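Local structure of orotidine 5'-phosphate decarboxylase (Methanocaldococcus jannaschii, 4LUI) at residues B[23-28]-B[49-54]; B[74-79]-B[99-104]; B[128-133]-B[152-157]; B[167-172]-B[196-201]; B[182-187]-B[207-212]. The protein probably catalyses, as a homodimer, the decarboxylation of orotidine 5'-monophosphate to uridine 5'-monophosphate, the last step of de novo UMP synthesis. All coordinates share one frame; numbering follows the deposited sequence.

In the fold
Contacts 1, 2 and 5 are pairs of adjacent parallel strands in the closed eight-stranded TIM barrel, contact 3 sets a strand against an outer helix, and contact 4 packs a loop on a helix at the rim. Contacts 1 and 2 share a border, where the predicted substrate residues Lys51 and Asp79 form a salt bridge (NZ to OD2, 2.8 Å). Contact 5 joins contact 1 where the barrel closes, with Met25 N 2.8 Å from Val208 O. Inside the barrel, Glu75 OE1 of contact 2 lies 2.6 Å from Tyr207 OH of contact 5. Contacts 3 and 4, with centres 19 Å apart, meet through the salt bridge of Glu133 with Arg171.

Contact 1 (B[23-28]-B[49-54]); sequences KLMLAL and AIKVGY
The flat groups that meet between Leu26 and its neighbours Ala49 and Lys51 are peptide units, which face each other edge-on through their N-H and C=O groups. Lys51 N lies 2.8 Å from Leu26 O in an almost straight N-H···O bond (173°). Leu26 N in turn donates to Ala49 O at 2.9 Å, and the CA of Met25 adds a CH···O contact to that same Ala49 oxygen at 3.4 Å. Bonds from Ala49 N to Leu24 O and from Leu28 N to Lys51 O complete the parallel ladder. Past its end a water donates to Leu28 O and accepts from Gly53 N, continuing the link where direct pairing stops.

On one side of the sheet the extended chi1 and chi2 of Met25 bring its SD to 3.8 Å from Lys51 CB, and the turn at chi3 (-67°) swings Met25 CE back to 4.0 Å from Ala49 CB. The bend of Lys51 at chi3 brings its CE to 4.0 Å from Ala27 CB, and a second bend at chi4 directs NZ, which forms a salt bridge with Asp79. On the other side Leu28 and Ile50 lie side by side and point the same way, CD2 of Leu28 4.0 Å from CG2 of Ile50, covered by helices 33-43 and 63-72. The two strands, with helix 33-43 between them in the chain, make a beta-alpha-beta unit of the TIM barrel, with Lys51, predicted to bind substrate, on the inner face.

Contact 2 (B[74-79]-B[99-104]); sequences KEVIAD and YADGII
Ile77 and Ile104 cross at about a right angle, CG2 of Ile77 lying 3.8 Å from CD1 of Ile104. The longer branch of Ile77 turns elsewhere: with chi2 at -51°, its CD1 settles 3.7 Å from the CA of Gly102, over a position where glycine has no side chain to compete for the space. Ile104 also runs obliquely across Asp79, so that its CD1 comes to 3.6 Å from Asp79 OD1. The carboxylate of Asp79 therefore has a hydrocarbon flank, while its oxygens are paired with Lys51 and Lys81, the latter the predicted proton donor.

These residues sit on strands 75-82 and 102-106, neighbours in the TIM barrel joined through helix 86-97 in a beta-alpha-beta unit. The backbone ladder includes Ala78 N to Gly102 O and Ile104 N to Ala78 O, both 2.9 Å.

At the start of the strands the contact is more polar. Asp101 OD2 takes the N-H of Val76 on its anti lone pair (2.8 Å, 166°) and has Lys69 as a second partner. In return Val76 O accepts Asp101 N at 2.7 Å and, weakly, Gly102 N. Glu75 crosses Asp101 obliquely, their carboxylate planes turned 50° apart; Lys127 and Lys69, one beside each acid, probably offset the repulsion between them.

Contact 3 (B[128-133]-B[152-157]); sequences VIMVTE and EMAKKL
In the beta-alpha-beta unit of strand 127-131, helix 147-157 and strand 161-163, part of the TIM barrel, Met130 reaches from the strand to Ala154 on the covering helix. The short segments run nearly antiparallel, at 162°, with their axes 9.5 Å apart. That spacing is filled by side chains, chiefly by the one methionine.

Met130 leaves the strand with CG anti to its backbone N (chi1 -179°) and stays extended up to the sulfur, where it bends. Its methyl is thereby laid against the helix backbone, CE standing 3.7 Å from Ala154 CA, while SD lies 4.0 Å from Ala154 CB. The small alanine lets the sulfur and methyl come this close to the helix. Met153 crosses Met130 at about a right angle, although Met153 was modelled in two conformers, so its place beside the sulfur is less certain.

Around this pair the contact is thinner. Ile162 of the next strand also touches Ala154 and Thr132, closing one flank, and helix 111-124 packs on Leu157. Thr132 offers its methyl to the helix, CG2 lying 4.3 Å from Ala154 CB, and on the next turn Leu157 CD1 is likewise 4.3 Å from Met130 CE.

Contact 4 (B[167-172]-B[196-201]); sequences TRPERL and EDILNI
Leu172, which packs on Ile198, is tied by its backbone N to Arg168 O at 2.9 Å, and the same oxygen takes a weaker bond from Arg171 N. Arg168 stands at the N-cap of helix 169-179, so these bonds form its first turn and set Pro169 and Leu172 on one side of it, facing the loop 196-201. The contact thus joins a helix on the outside of the TIM barrel to the loop between strands 183-186 and 207-210.

The proline ring lies against the loop backbone. Pro169 CB is 3.5 Å from Asp197 O, and Pro169 CG is 3.8 Å from Glu196 O. Ile198 carries CG1 between its backbone N and carbonyl carbon (chi1 67°), which turns CG2 toward the helix, where it meets Pro169 CG at 4.2 Å and Leu172 CD2 at 4.1 Å. Leu172 and Ile198 lie aslant to one another, and the CD1 of Ile198 continues toward Pro186 and Gly187. Ile201 closes the other end, its CD1 standing 3.4 Å from Pro169 O.

Within the loop, Asp197 N donates to Glu196 OE1 (3.0 Å), arriving on the anti side of the carboxylate, 29° out of its plane. Glu196 ends the predicted substrate-binding run 186-196. The segments meet through methyls, ring carbons and carbonyl oxygens, consistent with the loop resting on the helix mainly through apolar contact.

Contact 5 (B[182-187]-B[207-212]); sequences PVITPG and YVIVGR
Ile184 is packed closely against both Tyr207 and Ile209. Beside Tyr207 it points the same way, with CG1 3.6 Å from ring atom CD1. Its other branch, CG2, set anti to the backbone N by a chi1 of -63°, lies aslant to Ile209 and comes 3.6 Å from CD1 of that residue. Val183 O lies near the plane of the tyrosine ring, at its edge, and accepts Tyr207 N at 2.9 Å. Thr185 O takes Ile209 N at 2.8 Å and also receives a CA-H···O contact from Val208 CA at 3.1 Å. Gly187 is equally tight: its N bonds to Ile209 O at 3.0 Å, and its CA, bare of a side chain, lets Val208 CB approach to 3.7 Å.

These are the last two strands of the TIM barrel, 183-186 and 207-210; here a long loop with no regular helix, which carries most of the predicted substrate-binding residues 186-196, replaces the usual crossover helix.

The looser side is the partly exposed ring of Pro186, which is marginal to the contact, whereas Ile209 packs closely although partly exposed itself. Beyond them Gly211 occupies the N-cap position of helix 212-215, which Arg212 begins; both are predicted to bind substrate.

Contact 1 (B[23-28]-B[49-54])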
# COMPACT_ATOMS: atom_id res chain seq x y z
N LYS B 23 -13.50 8.94 19.45
CA LYS B 23 -14.39 8.18 18.59
C LYS B 23 -13.92 6.72 18.51
O LYS B 23 -12.74 6.44 18.68
CB LYS B 23 -14.42 8.81 17.20
CG LYS B 23 -15.12 10.17 17.20
CD LYS B 23 -15.14 10.81 15.82
CE LYS B 23 -13.87 11.59 15.54
NZ LYS B 23 -14.00 12.39 14.28
N LEU B 24 -14.85 5.81 18.27
CA LEU B 24 -14.51 4.40 18.14
C LEU B 24 -14.46 4.00 16.67
O LEU B 24 -15.45 4.14 15.95
CB LEU B 24 -15.53 3.53 18.89
CG LEU B 24 -15.38 2.02 18.72
CD1 LEU B 24 -14.04 1.54 19.27
CD2 LEU B 24 -16.54 1.31 19.43
N MET B 25 -13.30 3.51 16.24
CA MET B 25 -13.11 3.10 14.86
C MET B 25 -12.93 1.60 14.81
O MET B 25 -12.03 1.06 15.46
CB MET B 25 -11.87 3.79 14.25
CG MET B 25 -11.60 3.37 12.80
SD MET B 25 -10.13 4.17 12.13
CE MET B 25 -10.67 5.87 12.06
N LEU B 26 -13.78 0.92 14.06
CA LEU B 26 -13.66 -0.53 13.89
C LEU B 26 -12.69 -0.86 12.77
O LEU B 26 -12.89 -0.39 11.64
CB LEU B 26 -15.05 -1.14 13.58
CG LEU B 26 -15.04 -2.63 13.19
CD1 LEU B 26 -14.49 -3.49 14.32
CD2 LEU B 26 -16.44 -3.11 12.77
N ALA B 27 -11.66 -1.65 13.07
CA ALA B 27 -10.79 -2.18 12.02
C ALA B 27 -11.45 -3.45 11.49
O ALA B 27 -11.39 -4.51 12.13
CB ALA B 27 -9.36 -2.47 12.56
N LEU B 28 -12.09 -3.35 10.33
CA LEU B 28 -12.95 -4.42 9.84
C LEU B 28 -12.12 -5.37 9.00
O LEU B 28 -12.28 -5.46 7.78
CB LEU B 28 -14.10 -3.84 9.02
CG LEU B 28 -15.15 -4.83 8.52
CD1 LEU B 28 -15.74 -5.61 9.69
CD2 LEU B 28 -16.23 -4.09 7.77
N ALA B 49 -16.65 5.05 13.19
CA ALA B 49 -15.96 4.93 11.90
C ALA B 49 -15.65 3.47 11.60
O ALA B 49 -15.53 2.66 12.51
CB ALA B 49 -14.67 5.75 11.89
N ILE B 50 -15.51 3.16 10.32
CA ILE B 50 -15.12 1.82 9.89
C ILE B 50 -13.89 1.93 9.02
O ILE B 50 -13.88 2.72 8.07
CB ILE B 50 -16.26 1.13 9.11
CG1 ILE B 50 -17.50 1.00 10.00
CG2 ILE B 50 -15.80 -0.24 8.61
CD1 ILE B 50 -18.72 0.50 9.29
N LYS B 51 -12.85 1.17 9.35
CA LYS B 51 -11.59 1.17 8.59
C LYS B 51 -11.47 -0.14 7.82
O LYS B 51 -11.57 -1.24 8.40
CB LYS B 51 -10.40 1.35 9.55
CG LYS B 51 -9.03 1.49 8.88
CD LYS B 51 -7.90 1.80 9.88
CE LYS B 51 -7.51 0.58 10.72
NZ LYS B 51 -6.87 -0.50 9.91
N VAL B 52 -11.28 -0.04 6.51
CA VAL B 52 -11.15 -1.21 5.66
C VAL B 52 -9.79 -1.21 4.99
O VAL B 52 -9.24 -0.15 4.67
CB VAL B 52 -12.26 -1.29 4.60
CG1 VAL B 52 -13.64 -1.48 5.26
CG2 VAL B 52 -12.25 -0.07 3.70
N GLY B 53 -9.24 -2.40 4.79
CA GLY B 53 -7.93 -2.51 4.18
C GLY B 53 -7.95 -3.28 2.88
O GLY B 53 -8.99 -3.75 2.43
N TYR B 54 -6.77 -3.43 2.27
CA TYR B 54 -6.65 -4.18 1.03
C TYR B 54 -7.09 -5.65 1.02
O TYR B 54 -7.64 -6.10 0.02
CB TYR B 54 -5.24 -4.05 0.47
CG TYR B 54 -5.00 -2.74 -0.28
CD1 TYR B 54 -5.87 -2.34 -1.28
CD2 TYR B 54 -3.89 -1.95 -0.01
CE1 TYR B 54 -5.67 -1.17 -1.98
CE2 TYR B 54 -3.67 -0.77 -0.72
CZ TYR B 54 -4.57 -0.39 -1.70
OH TYR B 54 -4.41 0.77 -2.43
O HOH W 1 -10.22 -4.53 6.25

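Contact 2 (B[74-79]-B[99-104])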
# COMPACT_ATOMS: atom_id res chain seq x y z
N LYS B 74 -21.89 5.88 8.52
CA LYS B 74 -20.76 6.33 9.32
C LYS B 74 -19.53 6.45 8.41
O LYS B 74 -19.50 5.94 7.29
CB LYS B 74 -20.48 5.37 10.48
CG LYS B 74 -21.64 5.18 11.47
CD LYS B 74 -21.81 6.38 12.38
CE LYS B 74 -23.05 6.25 13.28
NZ LYS B 74 -22.83 5.36 14.45
N GLU B 75 -18.52 7.13 8.93
CA GLU B 75 -17.29 7.43 8.20
C GLU B 75 -16.54 6.15 7.82
O GLU B 75 -16.29 5.31 8.67
CB GLU B 75 -16.41 8.28 9.11
CG GLU B 75 -15.08 8.67 8.55
CD GLU B 75 -14.36 9.63 9.46
OE1 GLU B 75 -14.39 9.42 10.71
OE2 GLU B 75 -13.79 10.61 8.95
N VAL B 76 -16.17 6.01 6.55
CA VAL B 76 -15.39 4.85 6.12
C VAL B 76 -14.00 5.28 5.67
O VAL B 76 -13.85 6.13 4.78
CB VAL B 76 -16.09 4.08 4.99
CG1 VAL B 76 -15.19 2.95 4.46
CG2 VAL B 76 -17.42 3.53 5.48
N ILE B 77 -12.98 4.70 6.30
CA ILE B 77 -11.58 5.06 6.05
C ILE B 77 -10.86 3.91 5.37
O ILE B 77 -10.94 2.78 5.83
CB ILE B 77 -10.84 5.36 7.36
CG1 ILE B 77 -11.51 6.51 8.12
CG2 ILE B 77 -9.36 5.67 7.10
CD1 ILE B 77 -11.75 7.75 7.29
N ALA B 78 -10.18 4.19 4.26
CA ALA B 78 -9.45 3.15 3.54
C ALA B 78 -8.00 3.10 3.97
O ALA B 78 -7.23 4.03 3.70
CB ALA B 78 -9.55 3.38 2.05
N ASP B 79 -7.63 2.03 4.66
CA ASP B 79 -6.28 1.90 5.19
C ASP B 79 -5.43 1.24 4.11
O ASP B 79 -5.16 0.04 4.14
CB ASP B 79 -6.30 1.07 6.47
CG ASP B 79 -4.96 1.09 7.19
OD1 ASP B 79 -4.00 1.71 6.68
OD2 ASP B 79 -4.88 0.46 8.27
N TYR B 99 -15.88 6.28 -2.94
CA TYR B 99 -16.81 5.76 -1.94
C TYR B 99 -16.34 5.92 -0.49
O TYR B 99 -17.16 6.05 0.41
CB TYR B 99 -17.16 4.29 -2.22
CG TYR B 99 -17.73 4.09 -3.60
CD1 TYR B 99 -18.92 4.70 -3.97
CD2 TYR B 99 -17.08 3.30 -4.54
CE1 TYR B 99 -19.46 4.53 -5.23
CE2 TYR B 99 -17.61 3.12 -5.82
CZ TYR B 99 -18.80 3.74 -6.15
OH TYR B 99 -19.34 3.58 -7.41
N ALA B 100 -15.03 5.89 -0.27
CA ALA B 100 -14.50 6.09 1.08
C ALA B 100 -14.53 7.57 1.46
O ALA B 100 -14.55 8.45 0.60
CB ALA B 100 -13.09 5.57 1.19
N ASP B 101 -14.50 7.83 2.76
CA ASP B 101 -14.52 9.20 3.27
C ASP B 101 -13.13 9.70 3.61
O ASP B 101 -12.94 10.89 3.81
CB ASP B 101 -15.40 9.26 4.50
CG ASP B 101 -16.82 8.87 4.19
OD1 ASP B 101 -17.44 9.57 3.36
OD2 ASP B 101 -17.30 7.86 4.75
N GLY B 102 -12.17 8.78 3.67
CA GLY B 102 -10.81 9.14 4.00
C GLY B 102 -9.88 8.04 3.55
O GLY B 102 -10.30 6.91 3.31
N ILE B 103 -8.60 8.39 3.42
CA ILE B 103 -7.61 7.43 2.97
C ILE B 103 -6.32 7.60 3.78
O ILE B 103 -5.93 8.73 4.12
CB ILE B 103 -7.37 7.59 1.44
CG1 ILE B 103 -6.46 6.49 0.90
CG2 ILE B 103 -6.84 8.99 1.09
CD1 ILE B 103 -6.31 6.57 -0.63
N ILE B 104 -5.68 6.48 4.11
CA ILE B 104 -4.46 6.49 4.89
C ILE B 104 -3.25 6.35 3.96
O ILE B 104 -3.21 5.44 3.11
CB ILE B 104 -4.47 5.37 5.97
CG1 ILE B 104 -5.54 5.70 7.03
CG2 ILE B 104 -3.09 5.23 6.62
CD1 ILE B 104 -5.85 4.55 7.98

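Contact 3 (B[128-133]-B[152-157])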
# COMPACT_ATOMS: atom_id res chain seq x y z
N VAL B 128 -7.36 12.99 4.38
CA VAL B 128 -6.08 12.30 4.22
C VAL B 128 -5.43 12.12 5.60
O VAL B 128 -5.36 13.05 6.39
CB VAL B 128 -5.14 13.11 3.32
CG1 VAL B 128 -3.78 12.40 3.16
CG2 VAL B 128 -5.79 13.33 1.99
N ILE B 129 -4.99 10.90 5.87
CA ILE B 129 -4.49 10.54 7.18
C ILE B 129 -3.09 9.96 6.97
O ILE B 129 -2.91 9.08 6.14
CB ILE B 129 -5.41 9.46 7.79
CG1 ILE B 129 -6.82 10.04 8.04
CG2 ILE B 129 -4.81 8.88 9.06
CD1 ILE B 129 -7.92 8.99 8.11
N MET B 130 -2.10 10.48 7.67
CA MET B 130 -0.73 10.02 7.44
C MET B 130 -0.24 9.06 8.52
O MET B 130 -0.38 9.34 9.72
CB MET B 130 0.24 11.22 7.39
CG MET B 130 1.69 10.78 7.13
SD MET B 130 2.88 12.11 7.37
CE MET B 130 2.20 13.32 6.25
N VAL B 131 0.34 7.93 8.11
CA VAL B 131 1.04 7.07 9.05
C VAL B 131 2.34 7.74 9.44
O VAL B 131 3.20 7.96 8.58
CB VAL B 131 1.41 5.73 8.42
CG1 VAL B 131 2.16 4.88 9.44
CG2 VAL B 131 0.18 5.00 7.95
N THR B 132 2.52 8.05 10.72
CA THR B 132 3.77 8.65 11.17
C THR B 132 4.63 7.68 11.96
O THR B 132 5.82 7.92 12.17
CB THR B 132 3.57 9.91 12.04
OG1 THR B 132 2.91 9.55 13.26
CG2 THR B 132 2.76 10.99 11.29
N GLU B 133 4.04 6.58 12.42
CA GLU B 133 4.73 5.70 13.36
C GLU B 133 4.00 4.35 13.40
O GLU B 133 2.78 4.31 13.36
CB GLU B 133 4.75 6.37 14.74
CG GLU B 133 5.69 5.76 15.77
CD GLU B 133 6.06 6.75 16.88
OE1 GLU B 133 6.01 7.98 16.63
OE2 GLU B 133 6.43 6.30 17.98
N GLU B 152 6.08 16.02 12.17
CA GLU B 152 6.31 17.41 11.77
C GLU B 152 5.81 17.64 10.34
O GLU B 152 5.25 18.70 10.05
CB GLU B 152 7.79 17.80 11.88
CG GLU B 152 8.33 17.81 13.30
CD GLU B 152 9.84 17.70 13.37
OE1 GLU B 152 10.52 17.95 12.34
OE2 GLU B 152 10.36 17.35 14.46
N MET B 153 5.99 16.66 9.47
CA MET B 153 5.52 16.83 8.10
C MET B 153 3.99 16.79 8.03
O MET B 153 3.38 17.51 7.24
CB MET B 153 6.13 15.80 7.16
CG MET B 153 5.86 16.11 5.70
SD MET B 153 6.63 14.92 4.60
CE MET B 153 6.21 13.39 5.42
N ALA B 154 3.38 15.95 8.86
CA ALA B 154 1.92 15.89 8.95
C ALA B 154 1.37 17.27 9.36
O ALA B 154 0.38 17.75 8.79
CB ALA B 154 1.49 14.83 9.94
N LYS B 155 2.02 17.90 10.32
CA LYS B 155 1.61 19.24 10.76
C LYS B 155 1.79 20.28 9.65
O LYS B 155 0.90 21.11 9.42
CB LYS B 155 2.38 19.66 12.01
CG LYS B 155 2.10 21.09 12.46
CD LYS B 155 2.64 21.36 13.86
CE LYS B 155 4.14 21.16 13.94
NZ LYS B 155 4.65 21.20 15.35
N LYS B 156 2.94 20.23 8.98
CA LYS B 156 3.25 21.18 7.90
C LYS B 156 2.23 21.09 6.76
O LYS B 156 1.73 22.12 6.29
CB LYS B 156 4.65 20.91 7.35
CG LYS B 156 5.03 21.78 6.16
CD LYS B 156 6.36 21.34 5.57
CE LYS B 156 6.71 22.19 4.34
NZ LYS B 156 7.99 21.79 3.71
N LEU B 157 1.92 19.87 6.34
CA LEU B 157 1.00 19.65 5.23
C LEU B 157 -0.47 19.77 5.62
O LEU B 157 -1.34 19.79 4.75
CB LEU B 157 1.24 18.27 4.61
CG LEU B 157 2.63 18.04 4.01
CD1 LEU B 157 2.74 16.61 3.46
CD2 LEU B 157 2.93 19.07 2.92

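Contact 4 (B[167-172]-B[196-201])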
# COMPACT_ATOMS: atom_id res chain seq x y z
N THR B 167 1.42 1.87 22.23
CA THR B 167 2.21 0.96 23.05
C THR B 167 2.93 1.64 24.21
O THR B 167 3.26 1.00 25.22
CB THR B 167 3.24 0.18 22.21
OG1 THR B 167 4.08 1.11 21.51
CG2 THR B 167 2.53 -0.71 21.21
N ARG B 168 3.19 2.94 24.07
CA ARG B 168 3.73 3.75 25.16
C ARG B 168 2.95 5.06 25.28
O ARG B 168 3.07 5.93 24.42
CB ARG B 168 5.22 4.07 24.92
CG ARG B 168 6.11 2.84 24.77
CD ARG B 168 7.60 3.21 24.71
NE ARG B 168 8.03 3.68 23.40
CZ ARG B 168 8.89 4.67 23.20
NH1 ARG B 168 9.42 5.33 24.23
NH2 ARG B 168 9.24 5.02 21.96
N PRO B 169 2.16 5.21 26.37
CA PRO B 169 1.36 6.43 26.57
C PRO B 169 2.22 7.68 26.53
O PRO B 169 1.82 8.69 25.95
CB PRO B 169 0.79 6.24 27.97
CG PRO B 169 0.71 4.73 28.13
CD PRO B 169 1.95 4.22 27.44
N GLU B 170 3.39 7.61 27.15
CA GLU B 170 4.28 8.76 27.18
C GLU B 170 4.70 9.15 25.76
O GLU B 170 4.85 10.33 25.45
CB GLU B 170 5.51 8.48 28.04
CG GLU B 170 5.19 8.17 29.51
CD GLU B 170 4.90 6.70 29.79
OE1 GLU B 170 4.75 5.91 28.83
OE2 GLU B 170 4.84 6.33 30.98
N ARG B 171 4.87 8.16 24.90
CA ARG B 171 5.24 8.40 23.51
C ARG B 171 4.07 8.97 22.71
O ARG B 171 4.24 9.85 21.87
CB ARG B 171 5.77 7.12 22.86
CG ARG B 171 6.07 7.23 21.38
CD ARG B 171 7.20 8.22 21.09
NE ARG B 171 7.30 8.46 19.66
CZ ARG B 171 7.93 9.49 19.10
NH1 ARG B 171 8.55 10.39 19.85
NH2 ARG B 171 7.94 9.61 17.78
N LEU B 172 2.87 8.46 22.99
CA LEU B 172 1.66 8.98 22.34
C LEU B 172 1.48 10.47 22.66
O LEU B 172 1.17 11.28 21.78
CB LEU B 172 0.44 8.17 22.79
CG LEU B 172 -0.91 8.51 22.13
CD1 LEU B 172 -0.82 8.37 20.62
CD2 LEU B 172 -2.00 7.59 22.68
N GLU B 196 -4.31 1.27 29.31
CA GLU B 196 -4.36 2.23 30.40
C GLU B 196 -3.64 3.53 30.05
O GLU B 196 -2.71 3.55 29.24
CB GLU B 196 -3.80 1.61 31.68
CG GLU B 196 -4.32 2.27 32.94
CD GLU B 196 -5.84 2.50 32.91
OE1 GLU B 196 -6.27 3.64 32.57
OE2 GLU B 196 -6.59 1.55 33.23
N ASP B 197 -4.13 4.62 30.65
CA ASP B 197 -3.46 5.92 30.60
C ASP B 197 -3.34 6.54 29.21
O ASP B 197 -2.41 7.32 28.95
CB ASP B 197 -2.10 5.84 31.29
CG ASP B 197 -2.20 5.40 32.74
OD1 ASP B 197 -3.08 5.92 33.47
OD2 ASP B 197 -1.42 4.51 33.15
N ILE B 198 -4.26 6.21 28.31
CA ILE B 198 -4.31 6.91 27.03
C ILE B 198 -5.58 7.74 26.83
O ILE B 198 -5.56 8.73 26.12
CB ILE B 198 -4.11 5.99 25.81
CG1 ILE B 198 -5.28 5.01 25.64
CG2 ILE B 198 -2.77 5.26 25.92
CD1 ILE B 198 -5.26 4.32 24.30
N LEU B 199 -6.67 7.35 27.47
CA LEU B 199 -7.93 8.07 27.30
C LEU B 199 -7.87 9.50 27.82
O LEU B 199 -8.60 10.37 27.34
CB LEU B 199 -9.10 7.31 27.94
CG LEU B 199 -9.41 5.95 27.31
CD1 LEU B 199 -10.70 5.37 27.89
CD2 LEU B 199 -9.50 6.04 25.80
N ASN B 200 -7.00 9.75 28.79
CA ASN B 200 -6.83 11.11 29.31
C ASN B 200 -5.95 11.98 28.40
O ASN B 200 -5.88 13.20 28.57
CB ASN B 200 -6.27 11.08 30.73
CG ASN B 200 -5.12 10.11 30.89
OD1 ASN B 200 -4.25 10.02 30.03
ND2 ASN B 200 -5.12 9.36 31.99
N ILE B 201 -5.29 11.32 27.45
CA ILE B 201 -4.44 11.98 26.46
C ILE B 201 -5.27 12.35 25.24
O ILE B 201 -5.01 13.35 24.58
CB ILE B 201 -3.30 11.04 26.01
CG1 ILE B 201 -2.42 10.66 27.20
CG2 ILE B 201 -2.46 11.66 24.90
CD1 ILE B 201 -1.21 9.82 26.83

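Contact 5 (B[182-187]-B[207-212])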
# COMPACT_ATOMS: atom_id res chain seq x y z
N PRO B 182 -5.48 15.40 15.08
CA PRO B 182 -6.14 14.18 15.54
C PRO B 182 -5.27 12.94 15.31
O PRO B 182 -4.57 12.83 14.29
CB PRO B 182 -7.39 14.11 14.66
CG PRO B 182 -7.71 15.55 14.40
CD PRO B 182 -6.36 16.19 14.20
N VAL B 183 -5.33 12.01 16.26
CA VAL B 183 -4.58 10.77 16.18
C VAL B 183 -5.56 9.62 16.16
O VAL B 183 -6.59 9.65 16.84
CB VAL B 183 -3.65 10.61 17.40
CG1 VAL B 183 -2.81 9.35 17.27
CG2 VAL B 183 -2.74 11.81 17.51
N ILE B 184 -5.22 8.62 15.35
CA ILE B 184 -5.94 7.35 15.26
C ILE B 184 -4.98 6.29 15.80
O ILE B 184 -3.89 6.10 15.26
CB ILE B 184 -6.29 7.06 13.80
CG1 ILE B 184 -7.23 8.15 13.26
CG2 ILE B 184 -6.92 5.69 13.66
CD1 ILE B 184 -7.24 8.24 11.73
N THR B 185 -5.38 5.62 16.88
CA THR B 185 -4.45 4.76 17.62
C THR B 185 -5.20 3.57 18.23
O THR B 185 -6.40 3.65 18.49
CB THR B 185 -3.73 5.58 18.72
OG1 THR B 185 -2.61 4.85 19.21
CG2 THR B 185 -4.66 5.91 19.88
N PRO B 186 -4.51 2.43 18.45
CA PRO B 186 -5.27 1.32 19.04
C PRO B 186 -5.76 1.63 20.45
O PRO B 186 -5.02 2.20 21.24
CB PRO B 186 -4.24 0.19 19.09
CG PRO B 186 -3.30 0.51 17.98
CD PRO B 186 -3.17 2.01 18.00
N GLY B 187 -6.99 1.22 20.75
CA GLY B 187 -7.57 1.49 22.05
C GLY B 187 -7.50 0.28 22.96
O GLY B 187 -7.79 0.36 24.16
N TYR B 207 -9.38 9.12 17.50
CA TYR B 207 -10.06 7.84 17.35
C TYR B 207 -9.26 6.75 18.04
O TYR B 207 -8.03 6.74 17.97
CB TYR B 207 -10.16 7.42 15.88
CG TYR B 207 -10.88 8.35 14.93
CD1 TYR B 207 -10.29 9.55 14.51
CD2 TYR B 207 -12.12 8.00 14.40
CE1 TYR B 207 -10.94 10.38 13.61
CE2 TYR B 207 -12.77 8.83 13.50
CZ TYR B 207 -12.17 10.02 13.10
OH TYR B 207 -12.80 10.85 12.21
N VAL B 208 -9.96 5.82 18.69
CA VAL B 208 -9.31 4.58 19.12
C VAL B 208 -9.81 3.45 18.23
O VAL B 208 -10.99 3.38 17.88
CB VAL B 208 -9.55 4.24 20.61
CG1 VAL B 208 -8.77 5.20 21.51
CG2 VAL B 208 -11.04 4.27 20.95
N ILE B 209 -8.88 2.57 17.87
CA ILE B 209 -9.19 1.45 16.99
C ILE B 209 -9.40 0.18 17.80
O ILE B 209 -8.62 -0.14 18.69
CB ILE B 209 -8.03 1.16 16.03
CG1 ILE B 209 -7.67 2.39 15.21
CG2 ILE B 209 -8.38 -0.00 15.10
CD1 ILE B 209 -6.36 2.20 14.44
N VAL B 210 -10.46 -0.55 17.47
CA VAL B 210 -10.66 -1.91 17.97
C VAL B 210 -10.93 -2.78 16.76
O VAL B 210 -11.63 -2.37 15.84
CB VAL B 210 -11.84 -1.97 18.96
CG1 VAL B 210 -12.10 -3.40 19.42
CG2 VAL B 210 -11.58 -1.06 20.16
N GLY B 211 -10.34 -3.97 16.75
CA GLY B 211 -10.46 -4.86 15.61
C GLY B 211 -11.02 -6.22 15.97
O GLY B 211 -12.24 -6.38 16.14
N ARG B 212 -10.13 -7.20 16.10
CA ARG B 212 -10.53 -8.60 16.24
C ARG B 212 -11.45 -8.89 17.42
O ARG B 212 -12.27 -9.80 17.36
CB ARG B 212 -9.31 -9.54 16.28
CG ARG B 212 -8.29 -9.19 17.34
CD ARG B 212 -7.09 -10.13 17.29
NE ARG B 212 -7.49 -11.51 17.54
CZ ARG B 212 -6.66 -12.48 17.94
NH1 ARG B 212 -5.38 -12.22 18.13
NH2 ARG B 212 -7.13 -13.70 18.15